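Local coordinates for protein glutathione S-transferase 2 (Heligmosomoides polygyrus, PDB 1TW9) that probably transfers glutathione onto electrophilic compounds, giving S-substituted glutathione with release of a halide, as a sigma-class glutathione transferase, at residues K5-N10 and E30-T35; G76-T81 and I153-L158. One frame throughout, in Å; residues are numbered along the deposited sequence.

Contact 1: K5-N10 and E30-T35; sequences KLTYFN and EDVRLT
Leu6 and Tyr8 of strand 4-9 each donate from N and accept at O, making four hydrogen bonds to the parallel strand 30-34, with Glu30 O, Val32 N, Val32 O and Leu34 N. The short strand segments lie at 28° to each other. On the sheet face that carries Lys5, Thr7 and Val32, the Lys5 chain crosses Val32, with CG 3.9 Å from Val32 CG2. Further along, Thr7 CG2 meets Leu34 CD1 at 3.5 Å. Arg33 turns to the other face. Its CB lies 4.0 Å from Asn10 CB, and its CG packs beside Phe9 O. From CG to NE the chain is extended (chi3 -180°). CD passes 3.3 Å from Asn10 OD1. NH1 then donates to Asn10 OD1 at 2.9 Å, a fairly straight bond with the oxygen in the guanidinium plane. The amide itself stands 79° from that plane. NE and NH2 grip one oxygen, Asp31 OD2, side-on, with NE 2.9 Å away. Held by Asn10 at NH1 and by Asp31 at NE and NH2, the guanidinium is fixed in rotation. Asp31 OD1 has a second charged partner, Arg19 of helix 16-24. A leucine in place of Arg33 would probably leave Asp31 OD2 without these two donors and Asn10 OD1 without its NH1 donor. Strand 4-9, helix 16-24 and strand 30-34 form the beta-alpha-beta unit that begins the thioredoxin-like domain of glutathione transferases.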
# COMPACT_ATOMS: atom_id res chain seq x y z
N LYS A 5 -9.54 9.38 -16.33
CA LYS A 5 -10.75 9.73 -15.66
C LYS A 5 -10.59 9.27 -14.25
O LYS A 5 -10.26 8.10 -14.00
CB LYS A 5 -11.95 9.04 -16.29
CG LYS A 5 -13.26 9.28 -15.52
CD LYS A 5 -14.50 8.75 -16.17
CE LYS A 5 -14.72 7.29 -16.20
NZ LYS A 5 -16.12 7.06 -16.86
N LEU A 6 -10.83 10.15 -13.30
CA LEU A 6 -10.77 9.79 -11.88
C LEU A 6 -12.23 9.90 -11.33
O LEU A 6 -12.86 10.95 -11.48
CB LEU A 6 -9.91 10.76 -11.12
CG LEU A 6 -9.70 10.36 -9.63
CD1 LEU A 6 -8.94 9.08 -9.38
CD2 LEU A 6 -9.06 11.57 -8.85
N THR A 7 -12.73 8.82 -10.74
CA THR A 7 -14.10 8.81 -10.18
C THR A 7 -13.95 8.67 -8.63
O THR A 7 -13.26 7.76 -8.12
CB THR A 7 -14.91 7.65 -10.78
OG1 THR A 7 -15.09 7.88 -12.21
CG2 THR A 7 -16.29 7.66 -10.18
N TYR A 8 -14.63 9.57 -7.93
CA TYR A 8 -14.60 9.61 -6.48
C TYR A 8 -15.84 10.37 -6.02
O TYR A 8 -16.66 10.75 -6.82
CB TYR A 8 -13.28 10.20 -5.96
CG TYR A 8 -13.13 10.09 -4.47
CD1 TYR A 8 -13.15 8.85 -3.84
CD2 TYR A 8 -12.99 11.21 -3.68
CE1 TYR A 8 -13.03 8.76 -2.48
CE2 TYR A 8 -12.90 11.13 -2.34
CZ TYR A 8 -12.90 9.86 -1.73
OH TYR A 8 -12.80 9.74 -0.35
N PHE A 9 -16.00 10.57 -4.73
CA PHE A 9 -17.00 11.43 -4.19
C PHE A 9 -16.61 12.89 -4.30
O PHE A 9 -15.46 13.22 -4.70
CB PHE A 9 -17.25 11.04 -2.75
CG PHE A 9 -17.84 9.68 -2.61
CD1 PHE A 9 -19.09 9.41 -3.16
CD2 PHE A 9 -17.18 8.67 -1.96
CE1 PHE A 9 -19.65 8.16 -3.07
CE2 PHE A 9 -17.78 7.41 -1.85
CZ PHE A 9 -18.99 7.18 -2.42
N ASN A 10 -17.58 13.77 -4.02
CA ASN A 10 -17.29 15.21 -4.03
C ASN A 10 -16.62 15.60 -2.74
O ASN A 10 -17.21 16.18 -1.85
CB ASN A 10 -18.52 16.11 -4.27
CG ASN A 10 -18.15 17.55 -4.43
OD1 ASN A 10 -17.01 17.86 -4.73
ND2 ASN A 10 -19.12 18.44 -4.24
N GLU A 30 -10.46 13.83 -16.31
CA GLU A 30 -11.85 14.04 -16.03
C GLU A 30 -12.05 13.78 -14.53
O GLU A 30 -11.81 12.67 -14.07
CB GLU A 30 -12.63 13.06 -16.88
CG GLU A 30 -14.07 13.37 -17.04
CD GLU A 30 -14.80 12.37 -17.96
OE1 GLU A 30 -16.03 12.38 -17.89
OE2 GLU A 30 -14.14 11.60 -18.72
N ASP A 31 -12.42 14.81 -13.77
CA ASP A 31 -12.56 14.73 -12.32
C ASP A 31 -14.06 14.49 -12.04
O ASP A 31 -14.88 15.43 -12.01
CB ASP A 31 -12.08 16.02 -11.66
CG ASP A 31 -11.97 15.93 -10.16
OD1 ASP A 31 -11.80 14.80 -9.67
OD2 ASP A 31 -12.02 16.99 -9.43
N VAL A 32 -14.41 13.22 -11.92
CA VAL A 32 -15.81 12.80 -11.71
C VAL A 32 -16.12 12.68 -10.22
O VAL A 32 -15.48 11.93 -9.50
CB VAL A 32 -16.16 11.49 -12.47
CG1 VAL A 32 -17.59 11.10 -12.20
CG2 VAL A 32 -15.87 11.69 -14.01
N ARG A 33 -17.12 13.47 -9.79
CA ARG A 33 -17.46 13.59 -8.38
C ARG A 33 -18.92 13.15 -8.26
O ARG A 33 -19.86 13.89 -8.60
CB ARG A 33 -17.29 15.02 -7.88
CG ARG A 33 -15.86 15.43 -7.83
CD ARG A 33 -15.63 16.92 -7.61
NE ARG A 33 -14.23 17.21 -7.58
CZ ARG A 33 -13.54 17.52 -6.48
NH1 ARG A 33 -14.17 17.70 -5.31
NH2 ARG A 33 -12.24 17.72 -6.55
N LEU A 34 -19.07 11.95 -7.77
CA LEU A 34 -20.37 11.34 -7.62
C LEU A 34 -21.07 11.76 -6.36
O LEU A 34 -20.44 11.96 -5.33
CB LEU A 34 -20.19 9.82 -7.60
CG LEU A 34 -19.55 9.18 -8.83
CD1 LEU A 34 -19.46 7.73 -8.64
CD2 LEU A 34 -20.31 9.51 -10.14
N THR A 35 -22.40 11.83 -6.41
CA THR A 35 -23.19 11.84 -5.21
C THR A 35 -23.38 10.39 -4.74
O THR A 35 -23.17 9.44 -5.50
CB THR A 35 -24.57 12.47 -5.47
OG1 THR A 35 -25.27 11.72 -6.49
CG2 THR A 35 -24.45 13.90 -6.08

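Contact 2: G76-T81 and I153-L158; sequences GFAGAT and ISWVDL
Phe77 packs against Ile153, with CD2 4.0 Å from Ile153 CG2. The two side chains cross at an angle. Ile153 O lies at the ring edge, 3.9 Å from Phe77 CD2 and near the ring plane. The main polar link is made by the backbone of Phe77. Its O accepts from Trp155 N at 2.9 Å. This gives an acceptor to an N-H at the start of helix 155-170. Ser154 CA makes a C-H...O contact to the same oxygen at 3.1 Å. The indole comes to it as well: Trp155 CD1 is 3.4 Å from Phe77 O, which lies in the ring plane. Trp155 CG sits between the backbone N and the carbonyl carbon (chi1 62°), and this turns the CD1 edge to the loop. Ala78 CB touches that edge too. A water links the segments again, accepting from Gly79 N and donating to Ile153 O. Ser154 is the N-cap, and its N donates to Asp157 OD2 at 2.8 Å. This is one half of a capping box, consistent with the Ser-x-x-Asp box known at this helix in glutathione transferases. The loop between helices 64-75 and 82-101 thus meets the start of helix 155-170. Trp155 packs among helices 64-75, 82-101 and 16-24, while Phe77 and Ile153 both reach Leu24.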
# COMPACT_ATOMS: atom_id res chain seq x y z
N GLY A 76 6.91 10.83 -12.84
CA GLY A 76 8.24 11.09 -12.31
C GLY A 76 8.29 11.54 -10.85
O GLY A 76 9.23 12.23 -10.47
N PHE A 77 7.28 11.18 -10.06
CA PHE A 77 7.15 11.68 -8.71
C PHE A 77 7.18 10.48 -7.74
O PHE A 77 6.50 10.50 -6.69
CB PHE A 77 5.88 12.49 -8.50
CG PHE A 77 5.77 13.66 -9.52
CD1 PHE A 77 4.75 13.75 -10.40
CD2 PHE A 77 6.74 14.61 -9.52
CE1 PHE A 77 4.78 14.86 -11.33
CE2 PHE A 77 6.70 15.66 -10.39
CZ PHE A 77 5.75 15.70 -11.29
N ALA A 78 7.87 9.44 -8.13
CA ALA A 78 8.00 8.23 -7.23
C ALA A 78 9.46 7.85 -6.98
O ALA A 78 9.76 6.69 -6.79
CB ALA A 78 7.28 7.11 -7.79
N GLY A 79 10.32 8.83 -6.83
CA GLY A 79 11.68 8.60 -6.50
C GLY A 79 12.55 8.33 -7.71
O GLY A 79 12.04 8.10 -8.82
N ALA A 80 13.85 8.41 -7.49
CA ALA A 80 14.85 8.27 -8.56
C ALA A 80 15.39 6.91 -8.80
O ALA A 80 15.94 6.63 -9.85
CB ALA A 80 15.97 9.28 -8.35
N THR A 81 15.27 6.01 -7.80
CA THR A 81 15.74 4.69 -7.88
C THR A 81 14.67 3.75 -7.32
O THR A 81 13.77 4.21 -6.55
CB THR A 81 17.01 4.52 -7.02
OG1 THR A 81 16.69 4.69 -5.61
CG2 THR A 81 18.08 5.54 -7.34
N ILE A 153 10.31 16.14 -5.20
CA ILE A 153 9.00 15.94 -4.63
C ILE A 153 8.48 14.59 -5.06
O ILE A 153 8.72 14.14 -6.23
CB ILE A 153 8.07 17.08 -5.11
CG1 ILE A 153 6.72 17.07 -4.40
CG2 ILE A 153 7.85 17.04 -6.59
CD1 ILE A 153 5.86 18.34 -4.51
N SER A 154 7.76 13.92 -4.16
CA SER A 154 7.15 12.63 -4.51
C SER A 154 5.69 12.65 -4.05
O SER A 154 5.29 13.51 -3.23
CB SER A 154 7.84 11.46 -3.87
OG SER A 154 7.72 11.50 -2.46
N TRP A 155 4.98 11.61 -4.43
CA TRP A 155 3.52 11.54 -4.07
C TRP A 155 3.31 11.42 -2.57
O TRP A 155 2.26 11.91 -2.04
CB TRP A 155 2.83 10.40 -4.79
CG TRP A 155 3.32 9.02 -4.49
CD1 TRP A 155 4.42 8.37 -5.03
CD2 TRP A 155 2.64 8.05 -3.68
NE1 TRP A 155 4.46 7.06 -4.57
CE2 TRP A 155 3.41 6.86 -3.70
CE3 TRP A 155 1.54 8.10 -2.85
CZ2 TRP A 155 3.06 5.71 -2.98
CZ3 TRP A 155 1.18 6.95 -2.16
CH2 TRP A 155 1.93 5.78 -2.24
N VAL A 156 4.26 10.85 -1.85
CA VAL A 156 4.09 10.76 -0.35
C VAL A 156 4.29 12.15 0.27
O VAL A 156 3.65 12.48 1.26
CB VAL A 156 4.94 9.70 0.37
CG1 VAL A 156 6.45 10.13 0.44
CG2 VAL A 156 4.36 9.44 1.75
N ASP A 157 5.14 13.01 -0.29
CA ASP A 157 5.18 14.42 0.15
C ASP A 157 3.78 15.08 0.04
O ASP A 157 3.32 15.76 0.96
CB ASP A 157 6.13 15.24 -0.67
CG ASP A 157 7.55 14.89 -0.46
OD1 ASP A 157 8.05 14.87 0.72
OD2 ASP A 157 8.25 14.66 -1.52
N LEU A 158 3.13 14.89 -1.10
CA LEU A 158 1.77 15.35 -1.33
C LEU A 158 0.77 14.79 -0.34
O LEU A 158 -0.09 15.56 0.16
CB LEU A 158 1.23 15.08 -2.78
CG LEU A 158 2.03 15.61 -3.93
CD1 LEU A 158 1.54 15.09 -5.20
CD2 LEU A 158 2.07 17.06 -3.88
O HOH W 1 10.12 11.73 -6.60

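How the contacts relate
The contacts follow one another along the chain: both segments of contact 1 come before those of contact 2. Their centres are 24 Å apart and their nearest atoms about 12 Å apart, so they do not touch. Contact 1 lies in the sheet of the thioredoxin-like N-terminal domain. Contact 2 joins the loop after helix 64-75 to the start of helix 155-170 in the helical C-terminal domain. Helix 16-24 is common ground. Its Arg19 meets Leu6 and Asp31 of contact 1, while Val21 and Leu24 meet side chains of contact 2. One contact lies within the first domain, and the other joins the loop that follows it to the helical domain.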